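Local coordinates for B12-binding domain-containing protein (Kitasatospora setae, PDB 6WTE) that binds cobalamin and a [4Fe-4S] cluster and, as the radical SAM methylase TsrM, probably transfers methyl groups by a non-radical route, at residues Thr73-Ala76 / Phe77-Arg80; Phe314-Glu317 / Phe318-Leu322; Thr360-Leu363 / Val364-Cys367; Thr518-Met522 / Ser523-Asn527. All coordinates share one frame; numbering follows the deposited sequence. Where two conformers were deposited one is given.

Contact 1: Thr73-Ala76 / Phe77-Arg80; sequences TVYA and FEQR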
loop_
_atom_site.group_PDB
_atom_site.type_symbol
_atom_site.label_atom_id
_atom_site.label_comp_id
_atom_site.label_asym_id
_atom_site.label_seq_id
_atom_site.Cartn_x
_atom_site.Cartn_y
_atom_site.Cartn_z
ATOM N N THR A 73 -3.674 7.685 6.387
ATOM C CA THR A 73 -2.900 6.699 7.134
ATOM C C THR A 73 -3.587 5.344 7.190
ATOM O O THR A 73 -2.919 4.349 7.485
ATOM C CB THR A 73 -2.630 7.181 8.560
ATOM O OG1 THR A 73 -3.861 7.232 9.291
ATOM C CG2 THR A 73 -1.977 8.557 8.549
ATOM N N VAL A 74 -4.902 5.293 6.944
ATOM C CA VAL A 74 -5.694 4.065 6.866
ATOM C C VAL A 74 -5.913 3.495 8.272
ATOM O O VAL A 74 -6.590 2.477 8.450
ATOM C CB VAL A 74 -5.046 3.071 5.872
ATOM C CG1 VAL A 74 -5.705 1.704 5.856
ATOM C CG2 VAL A 74 -5.111 3.662 4.465
ATOM N N TYR A 75 -5.417 4.193 9.293
ATOM C CA TYR A 75 -5.752 3.852 10.674
ATOM C C TYR A 75 -7.153 4.368 10.971
ATOM O O TYR A 75 -7.384 5.581 10.948
ATOM C CB TYR A 75 -4.755 4.472 11.651
ATOM C CG TYR A 75 -3.422 3.774 11.752
ATOM C CD1 TYR A 75 -3.335 2.453 12.178
ATOM C CD2 TYR A 75 -2.243 4.447 11.460
ATOM C CE1 TYR A 75 -2.107 1.815 12.288
ATOM C CE2 TYR A 75 -1.015 3.817 11.566
ATOM C CZ TYR A 75 -0.953 2.504 11.979
ATOM O OH TYR A 75 0.270 1.878 12.085
ATOM N N ALA A 76 -8.084 3.455 11.268
ATOM C CA ALA A 76 -9.488 3.842 11.384
ATOM C C ALA A 76 -9.733 4.814 12.532
ATOM O O ALA A 76 -10.610 5.680 12.433
ATOM C CB ALA A 76 -10.364 2.598 11.551
ATOM N N PHE A 77 -8.995 4.685 13.630
ATOM C CA PHE A 77 -9.196 5.600 14.746
ATOM C C PHE A 77 -8.589 6.975 14.495
ATOM O O PHE A 77 -8.945 7.927 15.197
ATOM C CB PHE A 77 -8.614 5.002 16.032
ATOM C CG PHE A 77 -7.254 4.394 15.851
ATOM C CD1 PHE A 77 -7.112 3.089 15.404
ATOM C CD2 PHE A 77 -6.109 5.134 16.120
ATOM C CE1 PHE A 77 -5.860 2.533 15.226
ATOM C CE2 PHE A 77 -4.853 4.575 15.951
ATOM C CZ PHE A 77 -4.729 3.278 15.501
ATOM N N GLU A 78 -7.721 7.111 13.492
ATOM C CA GLU A 78 -7.014 8.362 13.242
ATOM C C GLU A 78 -7.695 9.229 12.193
ATOM O O GLU A 78 -7.961 10.407 12.447
ATOM C CB GLU A 78 -5.574 8.082 12.801
ATOM C CG GLU A 78 -4.719 9.338 12.755
ATOM C CD GLU A 78 -3.293 9.067 12.326
ATOM O OE1 GLU A 78 -2.985 7.910 11.964
ATOM O OE2 GLU A 78 -2.483 10.021 12.351
ATOM N N GLN A 79 -7.986 8.670 11.023
ATOM C CA GLN A 79 -8.634 9.403 9.939
ATOM C C GLN A 79 -7.848 10.669 9.595
ATOM O O GLN A 79 -8.359 11.794 9.614
ATOM C CB GLN A 79 -10.086 9.710 10.304
ATOM C CG GLN A 79 -10.912 8.440 10.400
ATOM C CD GLN A 79 -12.261 8.661 11.030
ATOM O OE1 GLN A 79 -12.878 9.711 10.853
ATOM N NE2 GLN A 79 -12.727 7.675 11.784
ATOM N N ARG A 80 -6.572 10.453 9.290
ATOM C CA ARG A 80 -5.675 11.536 8.904
ATOM C C ARG A 80 -5.413 11.458 7.408
ATOM O O ARG A 80 -4.682 10.565 6.955
ATOM C CB ARG A 80 -4.358 11.480 9.679
ATOM C CG ARG A 80 -3.331 12.481 9.160
ATOM C CD ARG A 80 -2.343 12.909 10.230
ATOM N NE ARG A 80 -1.385 13.877 9.704
ATOM C CZ ARG A 80 -0.172 13.563 9.260
ATOM N NH1 ARG A 80 0.238 12.301 9.282
ATOM N NH2 ARG A 80 0.632 14.509 8.796
HETATM O O HOH W 1 -6.608 7.495 8.390
#
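Thr73 and Glu78 meet almost at right angles in the cobalamin-binding domain, where the loop after strand 63-67 folds back on itself. The hydroxyl OG1 of Thr73 donates to Glu78 OE1 over 2.9 Å, coming from above the carboxylate plane. Glu78 gets there by holding CG opposite its backbone N (chi1 -170°) and keeping the rest of the chain extended. The same OG1 accepts a hydrogen bond from a water that also donates to Tyr75 O and accepts from Arg80 N, linking both arms of the turn. With an alanine in place of Glu78, the Thr73 hydroxyl would probably be left without the acceptor for its own hydrogen. Tyr75 and Phe77 lie side by side, their rings inclined at 37° with CD1 of Tyr75 3.7 Å from CZ of Phe77, while Tyr75 CB sits over a face of the Phe77 ring. Tyr75 O accepts from both Glu78 N and Gln79 N. Gln79 NE2 donates to Ala76 O at 3.0 Å, close to its amide plane. Thr73 O is hydrogen-bonded to cobalamin, consistent with a turn that shapes the cofactor pocket. Ala76, Phe77 and Gln79 rest against Trp495 of helix 491-503, and Gln79 OE1 accepts from Asn439 N beyond strand 436-437.

Contact 2: Phe314-Glu317 / Phe318-Leu322; sequences FDEE and FADLL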
loop_
_atom_site.group_PDB
_atom_site.type_symbol
_atom_site.label_atom_id
_atom_site.label_comp_id
_atom_site.label_asym_id
_atom_site.label_seq_id
_atom_site.Cartn_x
_atom_site.Cartn_y
_atom_site.Cartn_z
ATOM N N PHE A 314 1.845 -22.258 2.243
ATOM C CA PHE A 314 3.158 -22.036 2.855
ATOM C C PHE A 314 3.625 -23.405 3.347
ATOM O O PHE A 314 3.353 -23.783 4.488
ATOM C CB PHE A 314 3.092 -21.024 3.996
ATOM C CG PHE A 314 4.440 -20.465 4.400
ATOM C CD1 PHE A 314 5.345 -21.229 5.128
ATOM C CD2 PHE A 314 4.790 -19.166 4.065
ATOM C CE1 PHE A 314 6.574 -20.712 5.501
ATOM C CE2 PHE A 314 6.014 -18.641 4.433
ATOM C CZ PHE A 314 6.914 -19.411 5.145
ATOM N N ASP A 315 4.307 -24.146 2.473
ATOM C CA ASP A 315 4.674 -25.519 2.793
ATOM C C ASP A 315 6.174 -25.634 3.049
ATOM O O ASP A 315 6.925 -24.652 3.002
ATOM C CB ASP A 315 4.202 -26.489 1.697
ATOM C CG ASP A 315 4.810 -26.209 0.327
ATOM O OD1 ASP A 315 5.833 -25.507 0.221
ATOM O OD2 ASP A 315 4.244 -26.710 -0.670
ATOM N N GLU A 316 6.606 -26.865 3.334
ATOM C CA GLU A 316 7.995 -27.095 3.715
ATOM C C GLU A 316 8.949 -26.710 2.591
ATOM O O GLU A 316 9.993 -26.091 2.836
ATOM C CB GLU A 316 8.187 -28.557 4.116
ATOM C CG GLU A 316 9.576 -28.880 4.631
ATOM C CD GLU A 316 9.687 -30.313 5.110
ATOM O OE1 GLU A 316 8.688 -31.056 4.991
ATOM O OE2 GLU A 316 10.768 -30.693 5.611
ATOM N N GLU A 317 8.611 -27.068 1.349
ATOM C CA GLU A 317 9.466 -26.702 0.223
ATOM C C GLU A 317 9.599 -25.190 0.104
ATOM O O GLU A 317 10.688 -24.673 -0.172
ATOM C CB GLU A 317 8.920 -27.287 -1.079
ATOM C CG GLU A 317 9.779 -26.944 -2.296
ATOM C CD GLU A 317 9.119 -27.289 -3.615
ATOM O OE1 GLU A 317 7.882 -27.141 -3.733
ATOM O OE2 GLU A 317 9.845 -27.714 -4.538
ATOM N N PHE A 318 8.496 -24.465 0.296
ATOM C CA PHE A 318 8.558 -23.009 0.242
ATOM C C PHE A 318 9.475 -22.466 1.327
ATOM O O PHE A 318 10.302 -21.584 1.067
ATOM C CB PHE A 318 7.151 -22.421 0.376
ATOM C CG PHE A 318 7.071 -20.941 0.079
ATOM C CD1 PHE A 318 7.539 -20.436 -1.120
ATOM C CD2 PHE A 318 6.500 -20.064 0.994
ATOM C CE1 PHE A 318 7.456 -19.073 -1.400
ATOM C CE2 PHE A 318 6.404 -18.704 0.713
ATOM C CZ PHE A 318 6.890 -18.211 -0.484
ATOM N N ALA A 319 9.370 -23.009 2.544
ATOM C CA ALA A 319 10.192 -22.518 3.640
ATOM C C ALA A 319 11.666 -22.831 3.409
ATOM O O ALA A 319 12.529 -21.998 3.706
ATOM C CB ALA A 319 9.713 -23.105 4.967
ATOM N N ASP A 320 11.973 -24.018 2.870
ATOM C CA ASP A 320 13.361 -24.337 2.535
ATOM C C ASP A 320 13.900 -23.397 1.465
ATOM O O ASP A 320 15.063 -22.979 1.520
ATOM C CB ASP A 320 13.480 -25.785 2.062
ATOM C CG ASP A 320 13.304 -26.788 3.186
ATOM O OD1 ASP A 320 13.497 -26.422 4.364
ATOM O OD2 ASP A 320 12.985 -27.951 2.883
ATOM N N LEU A 321 13.069 -23.054 0.479
ATOM C CA LEU A 321 13.509 -22.139 -0.569
ATOM C C LEU A 321 13.722 -20.734 -0.020
ATOM O O LEU A 321 14.720 -20.081 -0.344
ATOM C CB LEU A 321 12.492 -22.129 -1.707
ATOM C CG LEU A 321 12.544 -23.325 -2.656
ATOM C CD1 LEU A 321 11.362 -23.290 -3.610
ATOM C CD2 LEU A 321 13.860 -23.336 -3.432
ATOM N N LEU A 322 12.807 -20.258 0.827
ATOM C CA LEU A 322 13.001 -18.962 1.472
ATOM C C LEU A 322 14.306 -18.930 2.257
ATOM O O LEU A 322 15.085 -17.976 2.150
ATOM C CB LEU A 322 11.820 -18.655 2.388
ATOM C CG LEU A 322 10.500 -18.277 1.720
ATOM C CD1 LEU A 322 9.415 -18.287 2.779
ATOM C CD2 LEU A 322 10.602 -16.899 1.061
HETATM O O HOH W 2 13.047 -29.723 4.851
#
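Phe314 and Phe318 form an edge-to-face (T-shaped) aromatic pair at the start of helix 316-325, the helix of a beta-alpha-beta unit between strands 304-309 and 327-335 of the radical SAM core. The rings stand at 87° with centroids 5.2 Å apart. The bump is the CD2-CE2 edge of Phe318, and it presses on one face of Phe314, displaced from the ring centre. Phe314 carries its ring forward alongside the first turns of the helix because CG lies opposite the backbone N (chi1 -164°), and its far end meets two more bumps: CE1 touches the methyl of Ala319, and CZ lies 3.6 Å from CD1 of Leu322. Leu322 fills the corner between the two rings, with CD1 on Phe314 and CG over the centre of Phe318. An alanine at Phe314 would probably open a gap beside Leu322 and leave the Phe318 edge without the face it packs on. Beyond this cluster, Leu363 and Cys367 of helix 357-369 cover Phe314, while Ile278 and Leu285 of helix 278-294 cover Phe318. The polar flank faces elsewhere: a water donates to both Glu316 OE2 and Asp320 OD2, bridging like charges that probably gain relief from Arg370, which forms a salt bridge with Asp320. At the helix start Asp315 is the N-cap; its other oxygen, OD2, pairs with Lys282, and OD1 accepts from Phe318 N at 2.9 Å, nearly along the C-O axis.

Contact 3: Thr360-Leu363 / Val364-Cys367; sequences TERL and VRLC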
loop_
_atom_site.group_PDB
_atom_site.type_symbol
_atom_site.label_atom_id
_atom_site.label_comp_id
_atom_site.label_asym_id
_atom_site.label_seq_id
_atom_site.Cartn_x
_atom_site.Cartn_y
_atom_site.Cartn_z
ATOM N N THR A 360 -1.409 -20.951 9.569
ATOM C CA THR A 360 -0.560 -19.994 10.271
ATOM C C THR A 360 0.369 -20.706 11.250
ATOM O O THR A 360 1.544 -20.341 11.380
ATOM C CB THR A 360 -1.422 -18.951 10.991
ATOM O OG1 THR A 360 -2.069 -18.104 10.025
ATOM C CG2 THR A 360 -0.571 -18.080 11.908
ATOM N N GLU A 361 -0.142 -21.723 11.950
ATOM C CA GLU A 361 0.706 -22.500 12.847
ATOM C C GLU A 361 1.862 -23.146 12.092
ATOM O O GLU A 361 3.004 -23.137 12.566
ATOM C CB GLU A 361 -0.132 -23.559 13.563
ATOM C CG GLU A 361 0.631 -24.400 14.570
ATOM C CD GLU A 361 0.839 -23.704 15.902
ATOM O OE1 GLU A 361 1.993 -23.669 16.383
ATOM O OE2 GLU A 361 -0.151 -23.200 16.472
ATOM N N ARG A 362 1.581 -23.727 10.922
ATOM C CA ARG A 362 2.653 -24.357 10.159
ATOM C C ARG A 362 3.636 -23.322 9.639
ATOM O O ARG A 362 4.849 -23.547 9.677
ATOM C CB ARG A 362 2.095 -25.184 9.001
ATOM C CG ARG A 362 3.199 -25.920 8.236
ATOM C CD ARG A 362 2.671 -26.857 7.160
ATOM N NE ARG A 362 2.032 -26.147 6.058
ATOM C CZ ARG A 362 1.704 -26.716 4.900
ATOM N NH1 ARG A 362 1.963 -28.003 4.697
ATOM N NH2 ARG A 362 1.124 -26.004 3.945
ATOM N N LEU A 363 3.139 -22.187 9.154
ATOM C CA LEU A 363 4.037 -21.133 8.697
ATOM C C LEU A 363 5.005 -20.735 9.799
ATOM O O LEU A 363 6.219 -20.646 9.578
ATOM C CB LEU A 363 3.222 -19.925 8.236
ATOM C CG LEU A 363 3.943 -18.693 7.681
ATOM C CD1 LEU A 363 2.956 -17.941 6.810
ATOM C CD2 LEU A 363 4.422 -17.775 8.791
ATOM N N VAL A 364 4.477 -20.467 10.993
ATOM C CA VAL A 364 5.325 -19.996 12.080
ATOM C C VAL A 364 6.326 -21.073 12.478
ATOM O O VAL A 364 7.516 -20.790 12.671
ATOM C CB VAL A 364 4.461 -19.536 13.269
ATOM C CG1 VAL A 364 5.332 -19.259 14.490
ATOM C CG2 VAL A 364 3.664 -18.292 12.891
ATOM N N ARG A 365 5.878 -22.331 12.554
ATOM C CA ARG A 365 6.796 -23.423 12.901
ATOM C C ARG A 365 7.919 -23.556 11.878
ATOM O O ARG A 365 9.100 -23.639 12.242
ATOM C CB ARG A 365 6.054 -24.751 13.019
ATOM C CG ARG A 365 7.025 -25.927 13.114
ATOM C CD ARG A 365 6.316 -27.268 13.289
ATOM N NE ARG A 365 5.416 -27.585 12.184
ATOM C CZ ARG A 365 5.779 -28.196 11.059
ATOM N NH1 ARG A 365 7.045 -28.556 10.864
ATOM N NH2 ARG A 365 4.872 -28.442 10.120
ATOM N N LEU A 366 7.563 -23.634 10.596
ATOM C CA LEU A 366 8.568 -23.796 9.552
ATOM C C LEU A 366 9.569 -22.649 9.567
ATOM O O LEU A 366 10.773 -22.862 9.382
ATOM C CB LEU A 366 7.892 -23.900 8.181
ATOM C CG LEU A 366 7.055 -25.155 7.897
ATOM C CD1 LEU A 366 6.377 -25.040 6.537
ATOM C CD2 LEU A 366 7.901 -26.431 7.978
ATOM N N CYS A 367 9.091 -21.422 9.788
ATOM C CA CYS A 367 10.015 -20.300 9.895
ATOM C C CYS A 367 10.892 -20.426 11.136
ATOM O O CYS A 367 12.105 -20.194 11.069
ATOM C CB CYS A 367 9.249 -18.987 9.918
ATOM S SG CYS A 367 8.503 -18.536 8.333
#
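Leu366 N donates to Arg362 O at 2.9 Å, nearly straight at 173°, and equivalent i to i+4 bonds run from Val364 to Thr360, from Arg365 to Glu361 and from Cys367 to Leu363. Together they make this a regular stretch of alpha-helix, part of helix 357-369 in the radical SAM core. Two side chains send their polar ends elsewhere: Thr360 OG1 is hydrogen-bonded to Ser334 OG on strand 327-335, and Arg365 NH1 forms a salt bridge with Glu369, one turn further on. On the flank turned to helix 316-325, Arg362, in one of its two conformers, runs alongside Leu366, pointing the same way, with CG of the arginine 3.7 Å from CD1 of the leucine. Arg365 bends at chi3 (60°) and crosses that Arg362 chain obliquely, bringing NH2 to 3.6 Å from the same CG; the two guanidinium planes are turned 58° apart. On the inner flank, Val364 CG2 lies 3.3 Å from Thr360 O, and Leu363 CD2 approaches Cys367 SG at 4.2 Å. The chemistry is that of an amphipathic helix with two buried flanks: Leu363, Val364 and Cys367 seal it to strands 327-335 and 373-380, and Leu366 to helix 316-325. Arg362 lays its aliphatic stem against Leu366 and Arg365 NH2 and directs its guanidinium toward the start of that neighbouring helix, while Glu369 probably offsets the charge of Arg365.

Contact 4: Thr518-Met522 / Ser523-Asn527; sequences TVEGM and SEHDN. With EDO (1,2-ethanediol), chain O.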
loop_
_atom_site.group_PDB
_atom_site.type_symbol
_atom_site.label_atom_id
_atom_site.label_comp_id
_atom_site.label_asym_id
_atom_site.label_seq_id
_atom_site.Cartn_x
_atom_site.Cartn_y
_atom_site.Cartn_z
ATOM N N THR A 518 -2.205 2.764 19.235
ATOM C CA THR A 518 -2.135 3.715 20.333
ATOM C C THR A 518 -2.727 5.038 19.883
ATOM O O THR A 518 -2.755 5.355 18.695
ATOM C CB THR A 518 -0.692 3.955 20.798
ATOM O OG1 THR A 518 0.108 4.331 19.671
ATOM C CG2 THR A 518 -0.114 2.708 21.432
ATOM N N VAL A 519 -3.195 5.805 20.864
ATOM C CA VAL A 519 -3.596 7.194 20.670
ATOM C C VAL A 519 -2.795 8.016 21.670
ATOM O O VAL A 519 -2.040 7.457 22.475
ATOM C CB VAL A 519 -5.113 7.390 20.854
ATOM C CG1 VAL A 519 -5.873 6.624 19.785
ATOM C CG2 VAL A 519 -5.546 6.943 22.240
ATOM N N GLU A 520 -2.946 9.340 21.623
ATOM C CA GLU A 520 -2.217 10.227 22.526
ATOM C C GLU A 520 -2.417 9.824 23.983
ATOM O O GLU A 520 -3.541 9.573 24.426
ATOM C CB GLU A 520 -2.670 11.677 22.323
ATOM C CG GLU A 520 -2.179 12.321 21.030
ATOM C CD GLU A 520 -2.904 11.816 19.790
ATOM O OE1 GLU A 520 -3.894 11.057 19.924
ATOM O OE2 GLU A 520 -2.480 12.181 18.673
ATOM N N GLY A 521 -1.315 9.778 24.729
ATOM C CA GLY A 521 -1.321 9.407 26.121
ATOM C C GLY A 521 -0.939 7.967 26.392
ATOM O O GLY A 521 -0.604 7.637 27.533
ATOM N N MET A 522 -0.963 7.113 25.376
ATOM C CA MET A 522 -0.717 5.694 25.567
ATOM C C MET A 522 0.771 5.382 25.442
ATOM O O MET A 522 1.553 6.162 24.897
ATOM C CB MET A 522 -1.521 4.873 24.561
ATOM C CG MET A 522 -3.013 5.182 24.594
ATOM S SD MET A 522 -3.984 3.951 23.710
ATOM C CE MET A 522 -3.620 2.510 24.693
ATOM N N SER A 523 1.151 4.217 25.961
ATOM C CA SER A 523 2.554 3.824 25.973
ATOM C C SER A 523 3.108 3.755 24.555
ATOM O O SER A 523 2.527 3.108 23.681
ATOM C CB SER A 523 2.708 2.473 26.669
ATOM O OG SER A 523 4.071 2.110 26.787
ATOM N N GLU A 524 4.228 4.447 24.331
ATOM C CA GLU A 524 4.965 4.394 23.065
ATOM C C GLU A 524 4.158 4.949 21.896
ATOM O O GLU A 524 4.394 4.590 20.741
ATOM C CB GLU A 524 5.436 2.971 22.751
ATOM C CG GLU A 524 6.274 2.334 23.853
ATOM C CD GLU A 524 6.826 0.977 23.459
ATOM O OE1 GLU A 524 8.032 0.891 23.137
ATOM O OE2 GLU A 524 6.054 -0.003 23.457
ATOM N N HIS A 525 3.196 5.828 22.166
ATOM C CA HIS A 525 2.494 6.476 21.068
ATOM C C HIS A 525 3.450 7.391 20.315
ATOM O O HIS A 525 4.187 8.173 20.923
ATOM C CB HIS A 525 1.293 7.272 21.567
ATOM C CG HIS A 525 0.564 7.987 20.470
ATOM N ND1 HIS A 525 0.627 9.353 20.298
ATOM C CD2 HIS A 525 -0.206 7.515 19.461
ATOM C CE1 HIS A 525 -0.089 9.695 19.241
ATOM N NE2 HIS A 525 -0.605 8.598 18.715
ATOM N N ASP A 526 3.444 7.280 18.990
ATOM C CA ASP A 526 4.324 8.047 18.122
ATOM C C ASP A 526 3.530 9.176 17.478
ATOM O O ASP A 526 2.489 8.934 16.860
ATOM C CB ASP A 526 4.939 7.145 17.050
ATOM C CG ASP A 526 6.119 7.786 16.350
ATOM O OD1 ASP A 526 6.495 8.921 16.718
ATOM O OD2 ASP A 526 6.673 7.149 15.428
ATOM N N ASN A 527 4.023 10.399 17.625
ATOM C CA ASN A 527 3.372 11.597 17.116
ATOM C C ASN A 527 4.282 12.288 16.101
ATOM O O ASN A 527 5.415 11.868 15.858
ATOM C CB ASN A 527 3.017 12.544 18.268
ATOM C CG ASN A 527 4.201 12.823 19.177
ATOM O OD1 ASN A 527 5.114 13.565 18.814
ATOM N ND2 ASN A 527 4.193 12.227 20.365
HETATM C C1 EDO O . 8.875 3.535 19.578
HETATM O O1 EDO O . 8.249 3.097 18.364
HETATM C C2 EDO O . 8.920 2.375 20.562
HETATM O O2 EDO O . 9.694 2.729 21.719
#
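His525 folds back over the backbone of Val519 and Glu520, closing a loop between strand 514-515 and helix 533-540 that is built from two successive type II beta turns, Val519 to Met522 and Met522 to His525. His525 N donates to Met522 O at 3.2 Å, from above the carbonyl plane, to close the second. The tight part is round the imidazole. Its ring lies with one face against the peptide link, where Glu520 N sits over the centre and Val519 O comes within 3.3 Å of CG. CG placed opposite the backbone N (chi1 178°) swings the ring across to that peptide. Thr518 takes the edge instead, its OG1 in the ring plane and 3.2 Å from CD2. Glu520 bends at chi2 (74°) to bring OE2 to 3.5 Å from CE1 of the same ring. Gly521 has backbone angles at which a CB would strike the preceding carbonyl oxygen. Met522 and Thr518 rest on Trp503 of helix 491-503. The solvent side is loose: Ser523 and Glu524 stand at the surface, and Glu524 forms a salt bridge with Arg554 through OE1. That OE1 also accepts from O2 of a 1,2-ethanediol, probably from the crystallisation liquor, at 2.9 Å.

How the contacts relate
The four contacts follow one another along the chain and fall into two touching pairs. Contacts 2 and 3, with centres about 10 Å apart, belong to neighbouring helices, 316-325 and 357-369, of the radical SAM core; the backbone of Asp315 packs on Leu366 between them, and both helices flank strand 327-335. Contacts 1 and 4, with centres about 14 Å apart, join the cobalamin-binding domain to the late loop after strand 514-515, where Phe77 packs on Thr518 and Val519. The pairs stand well apart, the centres of contacts 1 and 2 being about 35 Å from each other. One pair thus packs two helices of the radical SAM core against each other and strand 327-335, while the other brings distant sequence together near the cobalamin.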